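Local structure of phosphoribosyl-aminoimidazole carboxylase (Aspergillus clavatus, 3K5I) at residues V40-R45 with A304-D309; E78-L83 with T99-E104; R142-N147 with E188-L193; E220-P225 with L318-Q323. The protein acts as an ATP-grasp N5-carboxyaminoimidazole ribonucleotide synthetase, carboxylating 5-aminoimidazole ribonucleotide at the expense of ATP in purine biosynthesis. One frame throughout, in Å; residues are numbered along the deposited sequence.

How the interactions relate
Interactions 1 and 2 are buried, interaction 3 is partly buried and interaction 4 lies at the surface. Polar chemistry dominates interaction 1, where a serine and a carboxylate join helix 34-46 of the preATP-grasp region to the start of helix 307-315. Interaction 2 packs neighbouring helices through the apolar side chains of V80, A101 and L102, with a charged pair beside them. Interactions 3 and 4 have no hydrogen bond across them; each centres on the methyls of one leucine, L190 or L222. Interactions 1 and 4 meet directly: Y224 OH lies 2.7 Å from L305 O, a probable hydrogen bond. Both also touch the second subunit, whereas interactions 2 and 3 do not.

Interaction 1 of 4, residues V40-R45 with A304-D309; sequences VESANR and ALSQFD
S42 and D309 carry this contact through a single direct hydrogen bond, from S42 OG to D309 OD1 at 2.8 Å. The hydroxyl reaches the acceptor from above the carboxylate plane, 54° out of it. With OG anti to its own carbonyl carbon (chi1 -76°), S42 extends from helix 34-46 straight to the start of helix 307-315. On the way its hydroxyl passes F308, whose CB lies 3.4 Å from S42 OG. One water doubles the link, donating to S42 O and also, at 2.6 Å, to D309 OD1, so that carboxylate oxygen accepts from both the serine and the solvent molecule. A second water is close to S306 OG and makes a weak bond to S42 OG.

The other carboxylate oxygen is engaged within segment 304-309. S306 N donates to D309 OD2 at 2.9 Å, on the anti side and somewhat out of the carboxylate plane, while D309 N donates to S306 OG at 3.0 Å. S306 places its hydroxyl between backbone N and carbonyl carbon (chi1 84°), which turns OG over the first turn of the helix; F308 N adds a weak bond to the same oxygen. D309 therefore has its two oxygens held from different directions, which should restrict rotation of the carboxylate.

L312, farther along helix 307-315, also touches S42, and E41 and R45 form salt bridges to R45 and E41 of the second subunit. The reciprocal S306–D309 bonds make a capping box, here used at a helix N-terminus that also receives a neighbouring helix through its carboxylate.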
loop_
_atom_site.group_PDB
_atom_site.type_symbol
_atom_site.label_atom_id
_atom_site.label_comp_id
_atom_site.label_asym_id
_atom_site.label_seq_id
_atom_site.Cartn_x
_atom_site.Cartn_y
_atom_site.Cartn_z
ATOM N N VAL A 40 6.216 -0.347 8.533
ATOM C CA VAL A 40 6.965 -1.364 7.774
ATOM C C VAL A 40 6.433 -1.398 6.357
ATOM O O VAL A 40 7.210 -1.418 5.408
ATOM C CB VAL A 40 6.935 -2.786 8.422
ATOM C CG1 VAL A 40 7.998 -3.795 7.804
ATOM C CG2 VAL A 40 7.280 -2.625 9.884
ATOM N N GLU A 41 5.134 -1.349 6.129
ATOM C CA GLU A 41 4.875 -1.307 4.703
ATOM C C GLU A 41 5.690 -0.186 4.066
ATOM O O GLU A 41 6.338 -0.336 3.007
ATOM C CB GLU A 41 3.428 -0.982 4.468
ATOM C CG GLU A 41 2.608 -1.781 5.466
ATOM C CD GLU A 41 1.129 -1.519 5.245
ATOM O OE1 GLU A 41 0.791 -0.369 4.928
ATOM O OE2 GLU A 41 0.257 -2.402 5.276
ATOM N N SER A 42 5.663 0.978 4.692
ATOM C CA SER A 42 6.406 2.100 4.072
ATOM C C SER A 42 7.892 1.804 4.012
ATOM O O SER A 42 8.536 2.250 3.090
ATOM C CB SER A 42 6.235 3.360 4.926
ATOM O OG SER A 42 4.946 3.899 4.704
ATOM N N ALA A 43 8.436 1.069 4.980
ATOM C CA ALA A 43 9.865 0.800 5.006
ATOM C C ALA A 43 10.322 -0.087 3.864
ATOM O O ALA A 43 11.374 0.115 3.205
ATOM C CB ALA A 43 10.330 0.318 6.521
ATOM N N ASN A 44 9.435 -1.024 3.605
ATOM C CA ASN A 44 9.561 -2.096 2.620
ATOM C C ASN A 44 9.588 -1.550 1.213
ATOM O O ASN A 44 10.298 -2.076 0.323
ATOM C CB ASN A 44 8.353 -3.038 2.761
ATOM C CG ASN A 44 8.458 -3.977 3.968
ATOM O OD1 ASN A 44 9.515 -4.092 4.619
ATOM N ND2 ASN A 44 7.370 -4.729 4.215
ATOM N N ARG A 45 8.784 -0.505 1.025
ATOM C CA ARG A 45 8.771 0.094 -0.314
ATOM C C ARG A 45 10.118 0.791 -0.601
ATOM O O ARG A 45 10.546 0.966 -1.729
ATOM C CB ARG A 45 7.637 1.093 -0.365
ATOM C CG ARG A 45 6.246 0.433 -0.237
ATOM C CD ARG A 45 5.730 0.558 -1.640
ATOM N NE ARG A 45 4.580 -0.302 -1.894
ATOM C CZ ARG A 45 3.378 0.237 -2.081
ATOM N NH1 ARG A 45 3.200 1.548 -2.034
ATOM N NH2 ARG A 45 2.334 -0.523 -2.313
ATOM N N ALA A 304 0.075 11.648 -1.606
ATOM C CA ALA A 304 1.226 10.979 -2.219
ATOM C C ALA A 304 2.155 10.397 -1.196
ATOM O O ALA A 304 2.653 9.339 -1.565
ATOM C CB ALA A 304 2.062 11.827 -3.223
ATOM N N LEU A 305 2.383 11.047 -0.034
ATOM C CA LEU A 305 3.305 10.554 1.007
ATOM C C LEU A 305 2.424 10.347 2.190
ATOM O O LEU A 305 1.847 11.304 2.676
ATOM C CB LEU A 305 4.448 11.516 1.403
ATOM C CG LEU A 305 5.483 11.597 0.298
ATOM C CD1 LEU A 305 6.415 12.693 0.769
ATOM C CD2 LEU A 305 6.160 10.226 0.020
ATOM N N SER A 306 2.318 9.114 2.653
ATOM C CA SER A 306 1.459 8.896 3.801
ATOM C C SER A 306 2.245 9.283 5.027
ATOM O O SER A 306 3.458 9.512 4.961
ATOM C CB SER A 306 1.192 7.380 3.900
ATOM O OG SER A 306 2.287 6.888 4.575
ATOM N N GLN A 307 1.533 9.329 6.144
ATOM C CA GLN A 307 2.166 9.705 7.401
ATOM C C GLN A 307 3.333 8.805 7.746
ATOM O O GLN A 307 4.260 9.154 8.501
ATOM C CB GLN A 307 1.135 9.637 8.558
ATOM C CG GLN A 307 0.666 8.254 9.122
ATOM C CD GLN A 307 -0.264 8.477 10.311
ATOM O OE1 GLN A 307 0.033 9.326 11.159
ATOM N NE2 GLN A 307 -1.407 7.762 10.372
ATOM N N PHE A 308 3.145 7.581 7.275
ATOM C CA PHE A 308 4.071 6.489 7.538
ATOM C C PHE A 308 5.272 6.771 6.713
ATOM O O PHE A 308 6.291 6.745 7.361
ATOM C CB PHE A 308 3.468 5.059 7.493
ATOM C CG PHE A 308 2.140 4.975 8.238
ATOM C CD1 PHE A 308 0.953 5.245 7.581
ATOM C CD2 PHE A 308 2.069 4.619 9.584
ATOM C CE1 PHE A 308 -0.283 5.214 8.242
ATOM C CE2 PHE A 308 0.864 4.591 10.253
ATOM C CZ PHE A 308 -0.310 4.922 9.592
ATOM N N ASP A 309 5.146 7.082 5.409
ATOM C CA ASP A 309 6.305 7.413 4.583
ATOM C C ASP A 309 6.931 8.661 5.218
ATOM O O ASP A 309 8.140 8.800 5.388
ATOM C CB ASP A 309 5.709 7.897 3.259
ATOM C CG ASP A 309 5.036 6.774 2.450
ATOM O OD1 ASP A 309 5.560 5.621 2.555
ATOM O OD2 ASP A 309 4.149 7.123 1.620
HETATM O O HOH W 1 1.721 4.436 3.461
HETATM O O HOH W 2 7.905 4.517 2.036
#

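Interaction 2 of 4, residues E78-L83 with T99-E104; sequences EAVRQL and TYALEE
The helical segments 78-83 and 99-104, which meet through V80, R81, A101, L102 and E104, run in broadly the same direction. Their axes make an angle of 40°, with a signed crossing of -40°, and approach to 8.7 Å. The nearest CA pair is R81 with A101, 6.3 Å apart. The small side chain of A101 is well suited to this spacing, since its methyl sits directly in the interface.

V80 supplies the apolar half of the contact. Its CG1 is anti to the backbone N (chi1 172°), and this branch points into the gap between the helices, where it meets A101 CB at 3.5 Å. The same methyl then reaches L102 CD2 at 3.9 Å, the two side chains crossing at about a right angle, so one branch of V80 spans two successive residues of the facing helix.

A charged pair lies beside this apolar patch. R81 is extended from CG to NE and brings its guanidinium across E104. The modelled salt bridge, R81 NH2 to E104 OE2, is doubtful because NH2 is placed too close to its neighbour. R77 adds a long, weak ion pair to the same carboxylate.

Two helices side by side on a parallel sheet are consistent with the Rossmann-like alpha/beta architecture of a preATP-grasp domain. A79 and V80 touch L53 of strand 49-54, while L83 from one helix and L102 from the other reach L30 of strand 26-30. L102 also touches W115 of helix 115-121, the next helix along the chain.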
loop_
_atom_site.group_PDB
_atom_site.type_symbol
_atom_site.label_atom_id
_atom_site.label_comp_id
_atom_site.label_asym_id
_atom_site.label_seq_id
_atom_site.Cartn_x
_atom_site.Cartn_y
_atom_site.Cartn_z
ATOM N N GLU A 78 15.991 -4.093 29.102
ATOM C CA GLU A 78 16.987 -4.866 28.355
ATOM C C GLU A 78 16.621 -5.241 26.911
ATOM O O GLU A 78 17.499 -5.528 26.096
ATOM C CB GLU A 78 17.368 -6.143 29.136
ATOM C CG GLU A 78 18.302 -5.942 30.364
ATOM C CD GLU A 78 19.339 -4.800 30.277
ATOM O OE1 GLU A 78 20.163 -4.775 29.329
ATOM O OE2 GLU A 78 19.337 -3.897 31.173
ATOM N N ALA A 79 15.323 -5.261 26.603
ATOM C CA ALA A 79 14.787 -5.571 25.286
ATOM C C ALA A 79 14.948 -4.256 24.522
ATOM O O ALA A 79 15.491 -4.256 23.397
ATOM C CB ALA A 79 13.307 -5.936 25.463
ATOM N N VAL A 80 14.545 -3.156 25.187
ATOM C CA VAL A 80 14.640 -1.764 24.667
ATOM C C VAL A 80 16.123 -1.507 24.236
ATOM O O VAL A 80 16.397 -1.023 23.124
ATOM C CB VAL A 80 13.944 -0.621 25.585
ATOM C CG1 VAL A 80 14.244 0.806 25.116
ATOM C CG2 VAL A 80 12.382 -0.680 25.909
ATOM N N ARG A 81 17.086 -1.895 25.092
ATOM C CA ARG A 81 18.547 -1.736 24.900
ATOM C C ARG A 81 19.204 -2.628 23.823
ATOM O O ARG A 81 20.112 -2.291 23.088
ATOM C CB ARG A 81 19.179 -2.043 26.269
ATOM C CG ARG A 81 20.489 -1.342 26.586
ATOM C CD ARG A 81 21.217 -1.806 27.895
ATOM N NE ARG A 81 22.328 -0.884 28.144
ATOM C CZ ARG A 81 22.253 0.234 28.866
ATOM N NH1 ARG A 81 23.320 1.011 29.008
ATOM N NH2 ARG A 81 21.126 0.587 29.467
ATOM N N GLN A 82 18.719 -3.844 23.756
ATOM C CA GLN A 82 19.158 -4.739 22.728
ATOM C C GLN A 82 18.675 -4.068 21.416
ATOM O O GLN A 82 19.485 -3.753 20.555
ATOM C CB GLN A 82 18.436 -6.086 22.902
ATOM C CG GLN A 82 18.753 -6.998 21.739
ATOM C CD GLN A 82 20.244 -7.244 21.667
ATOM O OE1 GLN A 82 20.922 -7.170 22.696
ATOM N NE2 GLN A 82 20.768 -7.560 20.462
ATOM N N LEU A 83 17.379 -3.810 21.229
ATOM C CA LEU A 83 16.956 -3.171 19.966
ATOM C C LEU A 83 17.841 -2.038 19.498
ATOM O O LEU A 83 18.256 -1.895 18.336
ATOM C CB LEU A 83 15.594 -2.504 20.060
ATOM C CG LEU A 83 15.048 -1.868 18.760
ATOM C CD1 LEU A 83 14.413 -2.920 17.827
ATOM C CD2 LEU A 83 13.942 -0.867 19.197
ATOM N N THR A 99 11.260 4.864 28.625
ATOM C CA THR A 99 12.133 5.969 28.264
ATOM C C THR A 99 13.417 6.065 29.083
ATOM O O THR A 99 14.268 6.891 28.762
ATOM C CB THR A 99 11.337 7.281 28.302
ATOM O OG1 THR A 99 11.055 7.671 29.662
ATOM C CG2 THR A 99 10.020 6.901 27.616
ATOM N N TYR A 100 13.533 5.236 30.121
ATOM C CA TYR A 100 14.739 5.237 30.968
ATOM C C TYR A 100 15.820 4.418 30.288
ATOM O O TYR A 100 16.965 4.862 30.168
ATOM C CB TYR A 100 14.408 4.754 32.370
ATOM C CG TYR A 100 13.523 5.775 33.045
ATOM C CD1 TYR A 100 14.069 6.843 33.760
ATOM C CD2 TYR A 100 12.153 5.679 32.952
ATOM C CE1 TYR A 100 13.258 7.780 34.355
ATOM C CE2 TYR A 100 11.328 6.577 33.573
ATOM C CZ TYR A 100 11.876 7.664 34.242
ATOM O OH TYR A 100 11.054 8.502 34.953
ATOM N N ALA A 101 15.419 3.271 29.754
ATOM C CA ALA A 101 16.349 2.450 28.998
ATOM C C ALA A 101 16.785 3.358 27.853
ATOM O O ALA A 101 17.945 3.329 27.480
ATOM C CB ALA A 101 15.641 1.260 28.328
ATOM N N LEU A 102 15.875 4.112 27.236
ATOM C CA LEU A 102 16.226 5.023 26.120
ATOM C C LEU A 102 17.225 6.136 26.491
ATOM O O LEU A 102 18.132 6.444 25.702
ATOM C CB LEU A 102 15.017 5.685 25.459
ATOM C CG LEU A 102 13.965 4.974 24.578
ATOM C CD1 LEU A 102 12.775 5.872 24.151
ATOM C CD2 LEU A 102 14.544 4.271 23.362
ATOM N N GLU A 103 17.069 6.732 27.680
ATOM C CA GLU A 103 18.018 7.750 28.152
ATOM C C GLU A 103 19.389 7.008 28.327
ATOM O O GLU A 103 20.454 7.517 28.036
ATOM C CB GLU A 103 17.514 8.307 29.492
ATOM C CG GLU A 103 18.424 9.364 30.206
ATOM C CD GLU A 103 17.842 9.861 31.552
ATOM O OE1 GLU A 103 16.904 9.139 32.029
ATOM O OE2 GLU A 103 18.287 10.919 32.092
ATOM N N GLU A 104 19.357 5.765 28.783
ATOM C CA GLU A 104 20.578 5.037 28.993
ATOM C C GLU A 104 21.340 4.772 27.739
ATOM O O GLU A 104 22.579 4.765 27.736
ATOM C CB GLU A 104 20.263 3.634 29.453
ATOM C CG GLU A 104 21.081 3.114 30.597
ATOM C CD GLU A 104 20.137 2.421 31.553
ATOM O OE1 GLU A 104 19.981 2.909 32.691
ATOM O OE2 GLU A 104 19.493 1.431 31.141
#

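Interaction 3 of 4, residues R142-N147 with E188-L193; sequences RELVEN and EALEAL
L190 meets L144 and N147 within the ATP-grasp region, reaching from helix 186-192 toward edge strand 141-144 of a four-stranded antiparallel sheet and the residues after it. The closest approach is between L190 CD1 and the backbone oxygen N147 O, 3.5 Å apart. The other branch serves the side chains: L190 CD2 lies 4.1 Å from N147 CB and 4.3 Å from L144 CD2. With CG anti to its carbonyl carbon (chi1 -57°), L190 carries both methyls away from its helix. Only 107 Å² in total is buried between the segments, and no hydrogen bond crosses the contact: this is light van der Waals packing, part of it methyl against methyl and part methyl against a backbone carbonyl.

The next shell fixes each partner. L144 is paired through its backbone with L198 of strand 198-202, and both L144 and N147 touch that residue with their side chains. A189, the neighbour of L190, lies over L165, F178 and V180, which seats the helix on inner strand 163-167 and edge strand 177-180. Helix 149-159 also takes part: its L152 touches L190, and its E151 accepts, at OE1, a hydrogen bond from E146 N.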
loop_
_atom_site.group_PDB
_atom_site.type_symbol
_atom_site.label_atom_id
_atom_site.label_comp_id
_atom_site.label_asym_id
_atom_site.label_seq_id
_atom_site.Cartn_x
_atom_site.Cartn_y
_atom_site.Cartn_z
ATOM N N ARG A 142 -8.025 18.118 37.644
ATOM C CA ARG A 142 -7.587 18.021 39.031
ATOM C C ARG A 142 -6.935 16.662 39.168
ATOM O O ARG A 142 -7.519 15.657 38.787
ATOM C CB ARG A 142 -8.763 18.132 40.022
ATOM C CG ARG A 142 -9.420 19.505 39.986
ATOM C CD ARG A 142 -8.535 20.607 40.584
ATOM N NE ARG A 142 -9.369 21.708 41.054
ATOM C CZ ARG A 142 -9.902 22.623 40.255
ATOM N NH1 ARG A 142 -9.637 22.572 38.958
ATOM N NH2 ARG A 142 -10.675 23.583 40.750
ATOM N N GLU A 143 -5.729 16.573 39.704
ATOM C CA GLU A 143 -5.187 15.229 39.819
ATOM C C GLU A 143 -5.868 14.564 41.021
ATOM O O GLU A 143 -6.497 15.248 41.823
ATOM C CB GLU A 143 -3.652 15.250 39.723
ATOM C CG GLU A 143 -2.847 14.722 40.879
ATOM C CD GLU A 143 -1.486 15.401 40.899
ATOM O OE1 GLU A 143 -1.383 16.557 41.377
ATOM O OE2 GLU A 143 -0.522 14.785 40.391
ATOM N N LEU A 144 -5.797 13.245 41.156
ATOM C CA LEU A 144 -6.432 12.583 42.291
ATOM C C LEU A 144 -5.308 12.034 43.136
ATOM O O LEU A 144 -4.705 11.076 42.715
ATOM C CB LEU A 144 -7.235 11.357 41.857
ATOM C CG LEU A 144 -8.753 11.555 41.791
ATOM C CD1 LEU A 144 -9.006 12.330 40.504
ATOM C CD2 LEU A 144 -9.440 10.179 41.859
ATOM N N VAL A 145 -5.034 12.610 44.300
ATOM C CA VAL A 145 -3.955 12.103 45.146
ATOM C C VAL A 145 -4.113 10.688 45.746
ATOM O O VAL A 145 -3.128 10.019 46.068
ATOM C CB VAL A 145 -3.500 13.153 46.152
ATOM C CG1 VAL A 145 -2.786 12.481 47.317
ATOM C CG2 VAL A 145 -2.633 14.193 45.430
ATOM N N GLU A 146 -5.343 10.204 45.897
ATOM C CA GLU A 146 -5.580 8.840 46.388
ATOM C C GLU A 146 -6.792 8.490 45.555
ATOM O O GLU A 146 -7.345 9.346 44.854
ATOM C CB GLU A 146 -6.003 8.728 47.838
ATOM C CG GLU A 146 -6.769 9.939 48.260
ATOM C CD GLU A 146 -6.198 10.490 49.536
ATOM O OE1 GLU A 146 -6.177 11.732 49.674
ATOM O OE2 GLU A 146 -5.763 9.667 50.375
ATOM N N ASN A 147 -7.200 7.231 45.620
ATOM C CA ASN A 147 -8.348 6.859 44.811
ATOM C C ASN A 147 -9.614 6.510 45.580
ATOM O O ASN A 147 -10.210 5.437 45.533
ATOM C CB ASN A 147 -8.001 6.092 43.532
ATOM C CG ASN A 147 -6.944 6.783 42.691
ATOM O OD1 ASN A 147 -7.050 7.964 42.301
ATOM N ND2 ASN A 147 -5.896 6.025 42.398
ATOM N N GLU A 188 -18.012 2.760 40.565
ATOM C CA GLU A 188 -17.792 2.032 39.318
ATOM C C GLU A 188 -16.588 2.589 38.585
ATOM O O GLU A 188 -15.727 1.852 38.113
ATOM C CB GLU A 188 -19.062 2.148 38.508
ATOM C CG GLU A 188 -19.178 1.591 37.136
ATOM C CD GLU A 188 -20.477 2.139 36.533
ATOM O OE1 GLU A 188 -21.053 3.139 37.025
ATOM O OE2 GLU A 188 -20.960 1.542 35.561
ATOM N N ALA A 189 -16.536 3.919 38.514
ATOM C CA ALA A 189 -15.430 4.626 37.866
ATOM C C ALA A 189 -14.114 4.162 38.458
ATOM O O ALA A 189 -13.181 3.763 37.744
ATOM C CB ALA A 189 -15.531 6.138 38.111
ATOM N N LEU A 190 -14.039 4.243 39.778
ATOM C CA LEU A 190 -12.804 3.843 40.455
ATOM C C LEU A 190 -12.512 2.364 40.172
ATOM O O LEU A 190 -11.449 1.937 39.736
ATOM C CB LEU A 190 -12.806 4.224 41.953
ATOM C CG LEU A 190 -12.998 5.671 42.421
ATOM C CD1 LEU A 190 -13.339 5.758 43.910
ATOM C CD2 LEU A 190 -11.808 6.555 42.066
ATOM N N GLU A 191 -13.499 1.527 40.391
ATOM C CA GLU A 191 -13.228 0.142 40.096
ATOM C C GLU A 191 -12.656 0.084 38.685
ATOM O O GLU A 191 -11.563 -0.439 38.441
ATOM C CB GLU A 191 -14.567 -0.582 40.193
ATOM C CG GLU A 191 -14.513 -2.092 40.150
ATOM C CD GLU A 191 -13.347 -2.709 40.872
ATOM O OE1 GLU A 191 -12.923 -2.199 41.937
ATOM O OE2 GLU A 191 -12.878 -3.741 40.346
ATOM N N ALA A 192 -13.414 0.635 37.745
ATOM C CA ALA A 192 -13.033 0.602 36.323
ATOM C C ALA A 192 -11.585 0.861 35.941
ATOM O O ALA A 192 -10.999 0.142 35.112
ATOM C CB ALA A 192 -13.997 1.359 35.437
ATOM N N LEU A 193 -11.038 1.899 36.561
ATOM C CA LEU A 193 -9.674 2.358 36.353
ATOM C C LEU A 193 -8.877 2.026 37.586
ATOM O O LEU A 193 -7.992 2.764 38.015
ATOM C CB LEU A 193 -9.764 3.869 36.299
ATOM C CG LEU A 193 -10.376 4.380 34.988
ATOM C CD1 LEU A 193 -10.184 5.907 34.871
ATOM C CD2 LEU A 193 -9.758 3.709 33.776
#

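Interaction 4 of 4, residues E220-P225 with L318-Q323; sequences EVLSYP and LPIPAQ
L222 and I320 are brought together by similar first torsions. In L222, CG stands anti to the carbonyl carbon (chi1 -50°), and chi2 of 170° spreads the two methyls toward the facing loop. In I320, chi1 of -61° puts CG1 anti to the carbonyl carbon and leaves CG2 anti to the backbone N, so that CG2 is the branch offered to the strand. The result is a methyl-to-methyl contact, L222 CD1 to I320 CG2 at 3.6 Å. L222 CD1 also lies 3.9 Å from I320 CB and 3.8 Å from I320 O, which places it alongside the base of the isoleucine as well as against its branch. The second methyl of the fork faces A322, with L222 CD2 4.5 Å from A322 CB, a looser approach.

Strand 221-232 belongs to the large antiparallel sheet, next to strand 206-216, where V215 pairs with the L222 backbone and supports its side chain. The contact ties the loop between helix 307-315 and strand 331-337 to that sheet at the surface. R313 touches I320 and P321 and donates to P319 O, while P319 and P321 pack on S354 and L353 of the second subunit.

No hydrogen bond or charged pair joins the two segments, and 115 Å² is buried in all. Such non-directional van der Waals contact sets no precise orientation; position comes from strand pairing on one side and the R313-held loop on the other.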
loop_
_atom_site.group_PDB
_atom_site.type_symbol
_atom_site.label_atom_id
_atom_site.label_comp_id
_atom_site.label_asym_id
_atom_site.label_seq_id
_atom_site.Cartn_x
_atom_site.Cartn_y
_atom_site.Cartn_z
ATOM N N GLU A 220 12.428 21.484 8.903
ATOM C CA GLU A 220 11.147 22.050 8.529
ATOM C C GLU A 220 9.996 21.586 9.377
ATOM O O GLU A 220 10.095 20.564 10.045
ATOM C CB GLU A 220 10.825 21.526 7.125
ATOM C CG GLU A 220 10.231 22.549 6.194
ATOM C CD GLU A 220 11.047 22.701 4.931
ATOM O OE1 GLU A 220 12.119 22.063 4.817
ATOM O OE2 GLU A 220 10.631 23.478 4.043
ATOM N N VAL A 221 8.898 22.329 9.314
ATOM C CA VAL A 221 7.713 21.899 10.041
ATOM C C VAL A 221 6.638 21.857 8.969
ATOM O O VAL A 221 6.273 22.869 8.369
ATOM C CB VAL A 221 7.227 22.745 11.231
ATOM C CG1 VAL A 221 6.042 22.012 11.868
ATOM C CG2 VAL A 221 8.293 22.847 12.322
ATOM N N LEU A 222 6.183 20.633 8.736
ATOM C CA LEU A 222 5.158 20.325 7.764
ATOM C C LEU A 222 3.891 19.852 8.514
ATOM O O LEU A 222 3.886 19.752 9.743
ATOM C CB LEU A 222 5.705 19.257 6.798
ATOM C CG LEU A 222 7.074 19.551 6.182
ATOM C CD1 LEU A 222 7.667 18.375 5.429
ATOM C CD2 LEU A 222 6.930 20.772 5.260
ATOM N N SER A 223 2.810 19.600 7.771
ATOM C CA SER A 223 1.542 19.161 8.377
ATOM C C SER A 223 0.503 18.853 7.299
ATOM O O SER A 223 0.556 19.389 6.191
ATOM C CB SER A 223 0.956 20.261 9.262
ATOM O OG SER A 223 0.500 21.331 8.435
ATOM N N TYR A 224 -0.442 17.989 7.653
ATOM C CA TYR A 224 -1.474 17.591 6.726
ATOM C C TYR A 224 -2.699 18.432 7.001
ATOM O O TYR A 224 -2.731 19.162 8.018
ATOM C CB TYR A 224 -1.753 16.090 6.855
ATOM C CG TYR A 224 -0.628 15.158 6.358
ATOM C CD1 TYR A 224 0.408 14.777 7.226
ATOM C CD2 TYR A 224 -0.653 14.583 5.083
ATOM C CE1 TYR A 224 1.403 13.905 6.833
ATOM C CE2 TYR A 224 0.353 13.685 4.679
ATOM C CZ TYR A 224 1.375 13.340 5.518
ATOM O OH TYR A 224 2.352 12.440 5.058
ATOM N N PRO A 225 -3.718 18.349 6.149
ATOM C CA PRO A 225 -4.900 19.171 6.437
ATOM C C PRO A 225 -5.606 18.734 7.733
ATOM O O PRO A 225 -5.420 17.622 8.262
ATOM C CB PRO A 225 -5.812 18.884 5.248
ATOM C CG PRO A 225 -4.854 18.663 4.109
ATOM C CD PRO A 225 -3.751 17.814 4.775
ATOM N N LEU A 318 15.376 12.450 5.323
ATOM C CA LEU A 318 15.162 12.320 3.873
ATOM C C LEU A 318 14.143 13.387 3.520
ATOM O O LEU A 318 13.375 13.841 4.374
ATOM C CB LEU A 318 14.662 10.953 3.408
ATOM C CG LEU A 318 15.368 9.730 3.938
ATOM C CD1 LEU A 318 15.094 8.450 3.184
ATOM C CD2 LEU A 318 16.820 10.124 3.997
ATOM N N PRO A 319 14.159 13.754 2.244
ATOM C CA PRO A 319 13.298 14.806 1.723
ATOM C C PRO A 319 11.828 14.594 1.855
ATOM O O PRO A 319 11.307 13.502 1.741
ATOM C CB PRO A 319 13.542 14.774 0.205
ATOM C CG PRO A 319 14.886 14.218 0.063
ATOM C CD PRO A 319 15.215 13.375 1.287
ATOM N N ILE A 320 11.125 15.684 1.989
ATOM C CA ILE A 320 9.694 15.490 2.002
ATOM C C ILE A 320 9.011 16.631 1.223
ATOM O O ILE A 320 8.590 17.634 1.835
ATOM C CB ILE A 320 9.216 15.419 3.427
ATOM C CG1 ILE A 320 9.909 14.228 4.088
ATOM C CG2 ILE A 320 7.669 15.393 3.471
ATOM C CD1 ILE A 320 9.638 14.166 5.576
ATOM N N PRO A 321 8.873 16.465 -0.090
ATOM C CA PRO A 321 8.181 17.497 -0.889
ATOM C C PRO A 321 6.831 17.831 -0.214
ATOM O O PRO A 321 6.041 16.978 0.117
ATOM C CB PRO A 321 8.083 16.871 -2.274
ATOM C CG PRO A 321 9.217 15.723 -2.291
ATOM C CD PRO A 321 9.435 15.320 -0.856
ATOM N N ALA A 322 6.575 19.091 0.116
ATOM C CA ALA A 322 5.368 19.479 0.848
ATOM C C ALA A 322 4.093 19.159 0.031
ATOM O O ALA A 322 2.988 18.858 0.472
ATOM C CB ALA A 322 5.450 21.015 1.037
ATOM N N GLN A 323 4.229 19.280 -1.268
ATOM C CA GLN A 323 3.136 18.998 -2.188
ATOM C C GLN A 323 2.555 17.596 -1.915
ATOM O O GLN A 323 1.353 17.370 -2.103
ATOM C CB GLN A 323 3.810 18.930 -3.581
ATOM C CG GLN A 323 3.054 19.577 -4.742
ATOM C CD GLN A 323 3.812 20.623 -5.570
ATOM O OE1 GLN A 323 5.035 20.607 -5.796
ATOM N NE2 GLN A 323 3.027 21.544 -6.086
#